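Local atomic coordinates of 4-hydroxybutyrate CoA-transferase (Porphyromonas gingivalis, PDB entry 3EH7), a protein that probably transfers coenzyme A between acyl-CoA thioesters and small carboxylic acids such as acetate or 4-hydroxybutyrate. Residues 238-243 and 302-307; 344-349 and 386-391; 412-415 and 421-424. All coordinates share one frame; numbering follows the deposited sequence.

Interaction 1 of 3, residues 238-243 and 302-307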
ATOM      1  N   GLY A 238      24.688  -0.286   4.124  1.00 19.86           N
ATOM      2  CA  GLY A 238      24.103   0.445   5.243  1.00 19.75           C
ATOM      3  C   GLY A 238      22.880  -0.251   5.781  1.00 19.76           C
ATOM      4  O   GLY A 238      22.340  -1.174   5.146  1.00 20.20           O
ATOM      5  N   ILE A 239      22.429   0.176   6.954  1.00 19.64           N
ATOM      6  CA  ILE A 239      21.257  -0.407   7.594  1.00 19.32           C
ATOM      7  C   ILE A 239      20.143   0.630   7.880  1.00 19.37           C
ATOM      8  O   ILE A 239      20.355   1.637   8.562  1.00 19.31           O
ATOM      9  CB  ILE A 239      21.643  -1.103   8.917  1.00 19.89           C
ATOM     10  CG1 ILE A 239      22.509  -2.345   8.647  1.00 19.72           C
ATOM     11  CG2 ILE A 239      20.396  -1.457   9.738  1.00 17.24           C
ATOM     12  CD1 ILE A 239      21.770  -3.471   7.942  1.00 19.76           C
ATOM     13  N   HIS A 240      18.961   0.354   7.330  1.00 18.88           N
ATOM     14  CA  HIS A 240      17.731   1.026   7.718  1.00 18.55           C
ATOM     15  C   HIS A 240      16.655  -0.040   7.691  1.00 18.76           C
ATOM     16  O   HIS A 240      16.146  -0.450   6.628  1.00 17.98           O
ATOM     17  CB  HIS A 240      17.380   2.236   6.849  1.00 18.10           C
ATOM     18  CG  HIS A 240      16.140   2.950   7.314  1.00 18.48           C
ATOM     19  ND1 HIS A 240      16.153   4.239   7.804  1.00 19.42           N
ATOM     20  CD2 HIS A 240      14.856   2.534   7.400  1.00 21.19           C
ATOM     21  CE1 HIS A 240      14.929   4.588   8.152  1.00 18.40           C
ATOM     22  NE2 HIS A 240      14.122   3.570   7.920  1.00 19.72           N
ATOM     23  N   THR A 241      16.373  -0.522   8.890  1.00 18.48           N
ATOM     24  CA  THR A 241      15.728  -1.792   9.070  1.00 18.85           C
ATOM     25  C   THR A 241      14.698  -1.735  10.196  1.00 19.74           C
ATOM     26  O   THR A 241      14.717  -0.854  11.046  1.00 19.14           O
ATOM     27  CB  THR A 241      16.786  -2.857   9.359  1.00 19.10           C
ATOM     28  OG1 THR A 241      16.204  -4.167   9.224  1.00 16.71           O
ATOM     29  CG2 THR A 241      17.431  -2.645  10.791  1.00 16.66           C
ATOM     30  N   GLU A 242      13.766  -2.664  10.183  1.00 20.44           N
ATOM     31  CA  GLU A 242      12.845  -2.738  11.295  1.00 20.54           C
ATOM     32  C   GLU A 242      13.618  -3.213  12.533  1.00 20.64           C
ATOM     33  O   GLU A 242      13.501  -2.654  13.640  1.00 19.94           O
ATOM     34  CB  GLU A 242      11.679  -3.667  10.994  1.00 20.10           C
ATOM     35  CG  GLU A 242      10.545  -3.516  12.021  1.00 21.67           C
ATOM     36  CD  GLU A 242       9.348  -4.375  11.677  1.00 24.41           C
ATOM     37  OE1 GLU A 242       8.723  -4.078  10.639  1.00 25.78           O
ATOM     38  OE2 GLU A 242       9.050  -5.339  12.427  1.00 25.85           O
HETATM   39  N   MSE A 243      14.406  -4.258  12.341  1.00 21.18           N
HETATM   40  CA  MSE A 243      15.259  -4.757  13.407  1.00 20.90           C
HETATM   41  C   MSE A 243      16.521  -5.354  12.819  1.00 20.16           C
HETATM   42  O   MSE A 243      16.569  -5.665  11.658  1.00 18.79           O
HETATM   43  CB  MSE A 243      14.504  -5.783  14.270  1.00 19.75           C
HETATM   44  CG  MSE A 243      14.089  -7.031  13.534  1.00 22.54           C
HETATM   45 SE   MSE A 243      15.392  -8.480  13.527  0.80 24.95          SE
HETATM   46  CE  MSE A 243      15.411  -8.951  15.425  1.00 24.63           C
ATOM     47  N   ARG A 302       7.659   6.778   3.406  1.00 19.48           N
ATOM     48  CA  ARG A 302       8.280   8.039   2.970  1.00 20.38           C
ATOM     49  C   ARG A 302       9.662   8.286   3.579  1.00 20.38           C
ATOM     50  O   ARG A 302      10.463   8.988   3.007  1.00 20.22           O
ATOM     51  CB  ARG A 302       7.359   9.209   3.275  1.00 21.12           C
ATOM     52  CG  ARG A 302       6.005   9.080   2.561  1.00 22.19           C
ATOM     53  CD  ARG A 302       4.980   9.982   3.196  1.00 24.88           C
ATOM     54  NE  ARG A 302       4.702   9.596   4.575  1.00 24.39           N
ATOM     55  CZ  ARG A 302       3.819  10.217   5.350  1.00 27.67           C
ATOM     56  NH1 ARG A 302       3.143  11.259   4.890  1.00 26.90           N
ATOM     57  NH2 ARG A 302       3.629   9.819   6.601  1.00 26.49           N
ATOM     58  N   VAL A 303       9.929   7.715   4.752  1.00 20.48           N
ATOM     59  CA  VAL A 303      11.245   7.841   5.388  1.00 19.32           C
ATOM     60  C   VAL A 303      12.176   6.776   4.847  1.00 19.57           C
ATOM     61  O   VAL A 303      13.334   7.055   4.508  1.00 19.38           O
ATOM     62  CB  VAL A 303      11.160   7.713   6.924  1.00 19.61           C
ATOM     63  CG1 VAL A 303      12.565   7.702   7.524  1.00 18.34           C
ATOM     64  CG2 VAL A 303      10.296   8.860   7.498  1.00 19.34           C
ATOM     65  N   ILE A 304      11.666   5.550   4.773  1.00 18.74           N
ATOM     66  CA  ILE A 304      12.415   4.467   4.171  1.00 18.34           C
ATOM     67  C   ILE A 304      12.912   4.916   2.799  1.00 19.05           C
ATOM     68  O   ILE A 304      14.109   4.738   2.470  1.00 19.54           O
ATOM     69  CB  ILE A 304      11.561   3.165   4.002  1.00 18.38           C
ATOM     70  CG1 ILE A 304      11.124   2.598   5.366  1.00 16.27           C
ATOM     71  CG2 ILE A 304      12.361   2.112   3.234  1.00 14.76           C
ATOM     72  CD1 ILE A 304       9.953   1.615   5.308  1.00 18.06           C
ATOM     73  N   ALA A 305      12.016   5.504   2.006  1.00 19.45           N
ATOM     74  CA  ALA A 305      12.346   5.954   0.621  1.00 19.51           C
ATOM     75  C   ALA A 305      13.505   6.935   0.498  1.00 20.10           C
ATOM     76  O   ALA A 305      14.098   7.074  -0.592  1.00 21.42           O
ATOM     77  CB  ALA A 305      11.108   6.589  -0.041  1.00 19.82           C
ATOM     78  N   GLN A 306      13.824   7.643   1.577  1.00 18.96           N
ATOM     79  CA  GLN A 306      14.904   8.610   1.540  1.00 19.88           C
ATOM     80  C   GLN A 306      16.289   7.953   1.572  1.00 19.47           C
ATOM     81  O   GLN A 306      17.287   8.652   1.402  1.00 19.11           O
ATOM     82  CB  GLN A 306      14.788   9.570   2.715  1.00 20.37           C
ATOM     83  CG  GLN A 306      13.600  10.515   2.602  1.00 24.31           C
ATOM     84  CD  GLN A 306      13.309  11.268   3.897  1.00 28.08           C
ATOM     85  OE1 GLN A 306      12.239  11.101   4.493  1.00 33.89           O
ATOM     86  NE2 GLN A 306      14.209  12.146   4.288  1.00 24.65           N
ATOM     87  N   ASN A 307      16.332   6.635   1.818  1.00 18.80           N
ATOM     88  CA  ASN A 307      17.564   5.836   1.763  1.00 18.96           C
ATOM     89  C   ASN A 307      17.689   5.337   0.353  1.00 19.21           C
ATOM     90  O   ASN A 307      16.876   4.513  -0.057  1.00 20.24           O
ATOM     91  CB  ASN A 307      17.473   4.583   2.692  1.00 18.49           C
ATOM     92  CG  ASN A 307      17.354   4.926   4.176  1.00 17.79           C
ATOM     93  OD1 ASN A 307      16.250   5.010   4.741  1.00 23.50           O
ATOM     94  ND2 ASN A 307      18.468   5.127   4.805  1.00 14.19           N
TER
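His240 meets Val303, Ile304 and Asn307, and shows how one flat side chain can carry a whole contact between a strand and a helix with the turn that follows it. With its CG anti to the backbone N (chi1 -177°), the imidazole reaches away from its strand toward Val303, Ile304 and Asn307. Its CB already lies 3.8 Å from Asn307 CG, and the ring atoms CG and ND1 continue along the same amide, each 3.9 Å from Asn307 CG. The end of the Asn307 amide lies over one face of the imidazole, displaced toward the rim, and the two planes are inclined by 56°, too steep for a stack. Further out, His240 CE1 approaches Val303 CG1 at 4.0 Å, and NE2 comes 4.1 Å from Ile304 CG1; both aliphatic side chains run at roughly right angles to the histidine. The polar end is not left to these methyl and methylene groups, for NE2 is hydrogen-bonded to the backbone oxygen of Val298.

Strand 238-240 lies inside the parallel part of the large mixed sheet, between strands 215-217 and 269-271, in a domain of Rossmann-like alpha/beta architecture. His240 leaves this strand, and the chain that receives it is helix 301-304 and the turn after it. There a type I beta turn from Ile304 to Asn307 redirects the backbone, with a hydrogen bond of 3.0 Å from Asn307 N to Ile304 O, a turn that places Asn307 beside the imidazole. Tyr344 of helix 341-350 touches both His240 and Ile304, while Thr215 of the adjacent strand touches both His240 and Asn307.

Interaction 2 of 3, residues 344-349 and 386-391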
ATOM      1  N   TYR A 344       8.073  -1.926   4.257  1.00 20.04           N
ATOM      2  CA  TYR A 344       9.342  -1.935   3.551  1.00 20.21           C
ATOM      3  C   TYR A 344       9.177  -2.248   2.057  1.00 20.29           C
ATOM      4  O   TYR A 344       9.930  -1.750   1.255  1.00 20.47           O
ATOM      5  CB  TYR A 344      10.355  -2.881   4.239  1.00 19.70           C
ATOM      6  CG  TYR A 344      10.893  -2.240   5.489  1.00 20.53           C
ATOM      7  CD1 TYR A 344      11.990  -1.362   5.446  1.00 15.67           C
ATOM      8  CD2 TYR A 344      10.257  -2.425   6.695  1.00 20.80           C
ATOM      9  CE1 TYR A 344      12.440  -0.726   6.583  1.00 17.10           C
ATOM     10  CE2 TYR A 344      10.695  -1.767   7.839  1.00 21.16           C
ATOM     11  CZ  TYR A 344      11.774  -0.922   7.771  1.00 20.14           C
ATOM     12  OH  TYR A 344      12.168  -0.280   8.908  1.00 21.90           O
ATOM     13  N   VAL A 345       8.181  -3.036   1.681  1.00 19.79           N
ATOM     14  CA  VAL A 345       7.919  -3.238   0.249  1.00 19.52           C
ATOM     15  C   VAL A 345       7.551  -1.885  -0.328  1.00 19.49           C
ATOM     16  O   VAL A 345       8.083  -1.474  -1.364  1.00 19.38           O
ATOM     17  CB  VAL A 345       6.793  -4.241   0.026  1.00 20.00           C
ATOM     18  CG1 VAL A 345       6.344  -4.279  -1.482  1.00 18.55           C
ATOM     19  CG2 VAL A 345       7.197  -5.613   0.572  1.00 20.18           C
ATOM     20  N   ARG A 346       6.684  -1.138   0.382  1.00 19.47           N
ATOM     21  CA  ARG A 346       6.235   0.147  -0.138  0.50 19.10           C
ATOM     22  C   ARG A 346       7.332   1.199  -0.116  1.00 19.05           C
ATOM     23  O   ARG A 346       7.445   1.970  -1.058  1.00 18.69           O
ATOM     24  CB  ARG A 346       4.973   0.625   0.560  0.50 19.09           C
ATOM     25  CG  ARG A 346       3.771  -0.153   0.067  0.50 19.18           C
ATOM     26  CD  ARG A 346       2.550   0.101   0.887  0.50 20.06           C
ATOM     27  NE  ARG A 346       1.465  -0.771   0.472  0.50 20.02           N
ATOM     28  CZ  ARG A 346       0.176  -0.538   0.704  0.50 20.24           C
ATOM     29  NH1 ARG A 346      -0.240   0.538   1.367  0.50 21.61           N
ATOM     30  NH2 ARG A 346      -0.709  -1.406   0.263  0.50 19.92           N
ATOM     31  N   GLY A 347       8.146   1.217   0.941  1.00 18.31           N
ATOM     32  CA  GLY A 347       9.283   2.140   1.001  1.00 18.14           C
ATOM     33  C   GLY A 347      10.324   1.835  -0.074  1.00 17.99           C
ATOM     34  O   GLY A 347      10.843   2.730  -0.683  1.00 17.93           O
ATOM     35  N   ALA A 348      10.650   0.562  -0.275  1.00 18.49           N
ATOM     36  CA  ALA A 348      11.651   0.169  -1.300  1.00 19.22           C
ATOM     37  C   ALA A 348      11.206   0.613  -2.695  1.00 19.83           C
ATOM     38  O   ALA A 348      12.030   0.998  -3.554  1.00 20.86           O
ATOM     39  CB  ALA A 348      11.896  -1.387  -1.278  1.00 18.61           C
ATOM     40  N   ALA A 349       9.900   0.547  -2.933  1.00 20.21           N
ATOM     41  CA  ALA A 349       9.343   0.929  -4.229  1.00 20.47           C
ATOM     42  C   ALA A 349       9.633   2.414  -4.507  1.00 20.61           C
ATOM     43  O   ALA A 349       9.729   2.770  -5.622  1.00 18.70           O
ATOM     44  CB  ALA A 349       7.840   0.682  -4.253  1.00 21.01           C
ATOM     45  N   ARG A 386      -0.774  -8.113  -4.867  1.00 20.03           N
ATOM     46  CA  ARG A 386      -0.122  -8.595  -6.089  1.00 22.07           C
ATOM     47  C   ARG A 386       0.476  -7.432  -6.919  1.00 22.90           C
ATOM     48  O   ARG A 386       1.498  -7.585  -7.583  1.00 24.11           O
ATOM     49  CB  ARG A 386      -1.066  -9.442  -6.940  1.00 22.56           C
ATOM     50  CG  ARG A 386      -2.063  -8.644  -7.704  1.00 24.07           C
ATOM     51  CD  ARG A 386      -3.003  -9.454  -8.602  1.00 23.28           C
ATOM     52  NE  ARG A 386      -4.010  -8.528  -9.115  1.00 21.38           N
ATOM     53  CZ  ARG A 386      -4.890  -8.794 -10.066  1.00 22.13           C
ATOM     54  NH1 ARG A 386      -4.958  -9.997 -10.638  1.00 22.47           N
ATOM     55  NH2 ARG A 386      -5.730  -7.850 -10.430  1.00 22.46           N
ATOM     56  N   ASN A 387      -0.170  -6.279  -6.863  1.00 24.25           N
ATOM     57  CA  ASN A 387       0.283  -5.083  -7.591  1.00 25.54           C
ATOM     58  C   ASN A 387       1.568  -4.512  -7.051  1.00 25.49           C
ATOM     59  O   ASN A 387       2.147  -3.680  -7.711  1.00 27.04           O
ATOM     60  CB  ASN A 387      -0.788  -3.963  -7.608  1.00 25.29           C
ATOM     61  CG  ASN A 387      -2.035  -4.331  -8.424  1.00 27.98           C
ATOM     62  OD1 ASN A 387      -2.091  -5.384  -9.052  1.00 34.83           O
ATOM     63  ND2 ASN A 387      -3.031  -3.462  -8.419  1.00 27.23           N
ATOM     64  N   GLU A 388       2.012  -4.909  -5.854  1.00 25.97           N
ATOM     65  CA  GLU A 388       3.258  -4.355  -5.315  1.00 25.45           C
ATOM     66  C   GLU A 388       4.433  -5.311  -5.131  1.00 24.93           C
ATOM     67  O   GLU A 388       5.560  -4.871  -4.893  1.00 23.56           O
ATOM     68  CB  GLU A 388       3.003  -3.580  -4.027  1.00 26.25           C
ATOM     69  CG  GLU A 388       2.255  -4.307  -2.960  1.00 25.50           C
ATOM     70  CD  GLU A 388       1.764  -3.382  -1.899  1.00 26.22           C
ATOM     71  OE1 GLU A 388       2.306  -2.246  -1.871  1.00 27.00           O
ATOM     72  OE2 GLU A 388       0.889  -3.809  -1.077  1.00 23.28           O
ATOM     73  N   VAL A 389       4.197  -6.609  -5.276  1.00 24.46           N
ATOM     74  CA  VAL A 389       5.275  -7.586  -5.082  1.00 23.70           C
ATOM     75  C   VAL A 389       6.345  -7.327  -6.150  1.00 23.48           C
ATOM     76  O   VAL A 389       5.998  -6.937  -7.266  1.00 24.05           O
ATOM     77  CB  VAL A 389       4.690  -9.008  -5.130  1.00 23.69           C
ATOM     78  CG1 VAL A 389       3.988  -9.248  -6.501  1.00 25.09           C
ATOM     79  CG2 VAL A 389       5.782 -10.067  -4.839  1.00 24.82           C
ATOM     80  N   ASP A 390       7.630  -7.513  -5.819  1.00 22.72           N
ATOM     81  CA  ASP A 390       8.730  -7.187  -6.715  1.00 22.48           C
ATOM     82  C   ASP A 390       9.465  -8.510  -7.044  1.00 22.62           C
ATOM     83  O   ASP A 390       9.005  -9.247  -7.916  1.00 22.23           O
ATOM     84  CB  ASP A 390       9.588  -6.136  -5.996  1.00 23.97           C
ATOM     85  CG  ASP A 390      10.704  -5.586  -6.826  1.00 23.60           C
ATOM     86  OD1 ASP A 390      10.765  -5.918  -8.025  1.00 24.07           O
ATOM     87  OD2 ASP A 390      11.497  -4.770  -6.248  1.00 20.51           O
ATOM     88  N   TYR A 391      10.527  -8.849  -6.307  1.00 21.52           N
ATOM     89  CA  TYR A 391      11.230 -10.128  -6.426  1.00 20.34           C
ATOM     90  C   TYR A 391      10.707 -11.185  -5.482  1.00 20.38           C
ATOM     91  O   TYR A 391      10.338 -10.913  -4.312  1.00 20.09           O
ATOM     92  CB  TYR A 391      12.715  -9.965  -6.102  1.00 20.90           C
ATOM     93  CG  TYR A 391      13.509  -9.129  -7.065  1.00 19.46           C
ATOM     94  CD1 TYR A 391      13.654  -7.759  -6.855  1.00 22.12           C
ATOM     95  CD2 TYR A 391      14.158  -9.705  -8.154  1.00 20.54           C
ATOM     96  CE1 TYR A 391      14.398  -6.966  -7.727  1.00 21.04           C
ATOM     97  CE2 TYR A 391      14.926  -8.928  -9.041  1.00 21.16           C
ATOM     98  CZ  TYR A 391      15.032  -7.562  -8.807  1.00 21.87           C
ATOM     99  OH  TYR A 391      15.749  -6.773  -9.622  1.00 26.40           O
TER
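Glu388 holds its CG between the backbone N and the carbonyl carbon (chi1 53°), then runs out extended, while Arg346 places CG anti to its carbonyl carbon and stays straight from CG to NE. These two choices bring carboxylate and guanidinium side by side in a side-on, two-nitrogen salt bridge. Arg346 NE donates to Glu388 OE1 at 2.9 Å on the syn lone pair, though that oxygen is tilted out of the guanidinium plane. Arg346 NH2 reaches Glu388 OE2 at 3.2 Å, a straighter bond of 161° that does lie in the plane of the guanidinium. A third, weak bond joins Arg346 NE to Glu388 OE2 at 3.5 Å. The two flat groups remain 42° apart, so the grip is twisted. Arg346 was modelled in two conformations, and this geometry belongs to one of them.

In the fold, helix 341-350 precedes strand 355-359 of the Rossmann-like sheet, and residues 386-391 lead into strand 391-394, its parallel neighbour. Val345 points toward Glu388 from the helix: its CG1 lies 3.5 Å from Glu388 O and 4.3 Å from Glu388 CB, and its side chain also rests on Ser356 and Met358.

The carboxylate has further partners: OE2 accepts the backbone N of Leu385, which helps to fix its rotation, and OE1 pairs with NH1 of Arg346 of the second subunit. The reciprocal bridge, from Arg346 NH1 to Glu388 OE1 of that subunit, puts two arginines and two glutamates together at the dimer interface.

Interaction 3 of 3, residues 412-415 and 421-424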
ATOM      1  N   ALA A 412       6.804 -17.645 -14.248  1.00 19.11           N
ATOM      2  CA  ALA A 412       7.983 -17.248 -13.468  1.00 19.84           C
ATOM      3  C   ALA A 412       8.028 -17.893 -12.073  1.00 19.87           C
ATOM      4  O   ALA A 412       9.103 -18.297 -11.590  1.00 19.37           O
ATOM      5  CB  ALA A 412       8.056 -15.717 -13.337  1.00 19.71           C
ATOM      6  N   LEU A 413       6.870 -17.973 -11.418  1.00 19.65           N
ATOM      7  CA  LEU A 413       6.794 -18.552 -10.065  1.00 20.02           C
ATOM      8  C   LEU A 413       6.898 -20.094 -10.126  1.00 20.29           C
ATOM      9  O   LEU A 413       7.486 -20.727  -9.249  1.00 20.40           O
ATOM     10  CB  LEU A 413       5.488 -18.112  -9.385  1.00 20.59           C
ATOM     11  CG  LEU A 413       5.381 -16.624  -9.033  1.00 20.05           C
ATOM     12  CD1 LEU A 413       3.957 -16.251  -8.596  1.00 20.09           C
ATOM     13  CD2 LEU A 413       6.378 -16.346  -7.929  1.00 22.19           C
ATOM     14  N   ILE A 414       6.344 -20.684 -11.181  1.00 19.71           N
ATOM     15  CA  ILE A 414       6.376 -22.128 -11.339  1.00 19.76           C
ATOM     16  C   ILE A 414       7.817 -22.607 -11.458  1.00 19.37           C
ATOM     17  O   ILE A 414       8.194 -23.592 -10.835  1.00 18.53           O
ATOM     18  CB  ILE A 414       5.530 -22.604 -12.543  1.00 19.63           C
ATOM     19  CG1 ILE A 414       4.032 -22.489 -12.202  1.00 18.64           C
ATOM     20  CG2 ILE A 414       5.851 -24.036 -12.889  1.00 20.37           C
ATOM     21  CD1 ILE A 414       3.117 -22.676 -13.379  1.00 19.42           C
ATOM     22  N   ALA A 415       8.622 -21.865 -12.202  1.00 19.66           N
ATOM     23  CA  ALA A 415      10.021 -22.233 -12.413  1.00 19.65           C
ATOM     24  C   ALA A 415      10.844 -22.188 -11.132  1.00 19.35           C
ATOM     25  O   ALA A 415      11.880 -22.824 -11.071  1.00 19.87           O
ATOM     26  CB  ALA A 415      10.660 -21.349 -13.500  1.00 20.31           C
ATOM     27  N   PHE A 421       5.818 -29.886  -7.172  1.00 20.06           N
ATOM     28  CA  PHE A 421       4.565 -29.131  -7.287  1.00 19.99           C
ATOM     29  C   PHE A 421       4.331 -28.466  -8.640  1.00 20.45           C
ATOM     30  O   PHE A 421       3.235 -27.940  -8.893  1.00 19.38           O
ATOM     31  CB  PHE A 421       4.494 -28.121  -6.163  1.00 20.10           C
ATOM     32  CG  PHE A 421       4.344 -28.762  -4.838  1.00 20.46           C
ATOM     33  CD1 PHE A 421       3.156 -29.402  -4.512  1.00 21.56           C
ATOM     34  CD2 PHE A 421       5.403 -28.818  -3.954  1.00 20.69           C
ATOM     35  CE1 PHE A 421       3.010 -30.048  -3.288  1.00 21.45           C
ATOM     36  CE2 PHE A 421       5.273 -29.474  -2.748  1.00 22.49           C
ATOM     37  CZ  PHE A 421       4.074 -30.073  -2.403  1.00 22.32           C
ATOM     38  N   ARG A 422       5.331 -28.541  -9.519  1.00 19.95           N
ATOM     39  CA  ARG A 422       5.273 -27.821 -10.781  1.00 19.99           C
ATOM     40  C   ARG A 422       4.200 -28.333 -11.729  1.00 21.15           C
ATOM     41  O   ARG A 422       3.619 -27.559 -12.475  1.00 20.00           O
ATOM     42  CB  ARG A 422       6.632 -27.851 -11.466  1.00 20.15           C
ATOM     43  CG  ARG A 422       7.707 -27.060 -10.695  1.00 19.05           C
ATOM     44  CD  ARG A 422       9.006 -26.889 -11.463  1.00 18.21           C
ATOM     45  NE  ARG A 422      10.026 -26.320 -10.594  1.00 17.43           N
ATOM     46  CZ  ARG A 422      11.335 -26.467 -10.745  1.00 18.37           C
ATOM     47  NH1 ARG A 422      11.825 -27.145 -11.771  1.00 21.31           N
ATOM     48  NH2 ARG A 422      12.166 -25.950  -9.859  1.00 19.20           N
ATOM     49  N   GLU A 423       3.946 -29.641 -11.701  1.00 21.99           N
ATOM     50  CA  GLU A 423       2.979 -30.235 -12.586  1.00 23.84           C
ATOM     51  C   GLU A 423       1.571 -29.762 -12.270  1.00 24.01           C
ATOM     52  O   GLU A 423       0.842 -29.363 -13.171  1.00 24.11           O
ATOM     53  CB  GLU A 423       3.039 -31.763 -12.508  1.00 24.54           C
ATOM     54  CG  GLU A 423       2.359 -32.434 -13.654  1.00 27.79           C
ATOM     55  CD  GLU A 423       2.514 -33.959 -13.630  1.00 33.14           C
ATOM     56  OE1 GLU A 423       3.627 -34.456 -13.329  1.00 36.81           O
ATOM     57  OE2 GLU A 423       1.520 -34.657 -13.930  1.00 36.45           O
ATOM     58  N   GLU A 424       1.196 -29.827 -11.000  1.00 24.28           N
ATOM     59  CA  GLU A 424      -0.116 -29.379 -10.574  1.00 25.00           C
ATOM     60  C   GLU A 424      -0.270 -27.855 -10.723  1.00 24.26           C
ATOM     61  O   GLU A 424      -1.331 -27.374 -11.101  1.00 23.75           O
ATOM     62  CB  GLU A 424      -0.380 -29.800  -9.131  1.00 25.77           C
ATOM     63  CG  GLU A 424      -1.680 -29.216  -8.593  1.00 30.34           C
ATOM     64  CD  GLU A 424      -2.465 -30.135  -7.662  1.00 35.01           C
ATOM     65  OE1 GLU A 424      -1.887 -31.088  -7.068  1.00 37.06           O
ATOM     66  OE2 GLU A 424      -3.683 -29.869  -7.525  1.00 38.16           O
TER
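Arg422 NE is hydrogen-bonded to the backbone oxygen of Ala417 and also lies 3.3 Å from Ile414 O. The example is instructive because the arginine uses its whole length. Its CG and CD each pass 3.5 Å from Ile414 O, and the guanidinium then passes under the carbonyl of Ala415, whose O stands 3.3 Å above the guanidinium plane of Arg422, displaced toward the rim. Arg422 NH2 is 3.4 Å from Ala415 O, but the angle is too poor for a hydrogen bond; the approach is over a face. A cationic group near the carbonyl end of a helix is probably favourable electrostatically.

The nonpolar part is small. Ile414 CG2, anti to its backbone N, is 4.1 Å from Arg422 CB and 4.2 Å from Arg422 CG, with the two side chains meeting at a slant.

Two consecutive helices, 406-414 and the C-terminal 419-433, are joined here by a short link. Ile414 goes on to touch Leu425, Thr426 and Leu429 of that second helix and Leu321 of a loop, while the arginine makes a cation-pi contact with Tyr396, in the turn between strand 391-394 and its antiparallel neighbour 397-400, the outermost strand of the sheet in this chain.

How the interactions relate
The three contacts follow one another along the chain, each closing before the next opens. Interactions 1 and 2, with centres 14 Å apart, meet through Tyr344: its ring packs on Ile304, with Tyr344 CD1 3.6 Å from Ile304 CD1, and Tyr344 OH lies 3.1 Å from Glu242 N. Helix 341-350 therefore presents Tyr344 to the His240 cluster and Arg346 to the dimer interface. Interaction 3 stands apart near the C-terminus, its centre 22 Å from that of interaction 2 and their nearest atoms about 7 Å apart; from the centre of interaction 1 it is 34 Å away. Strand 391-394, which interaction 2 leads into, runs toward Tyr396, the aromatic partner in interaction 3.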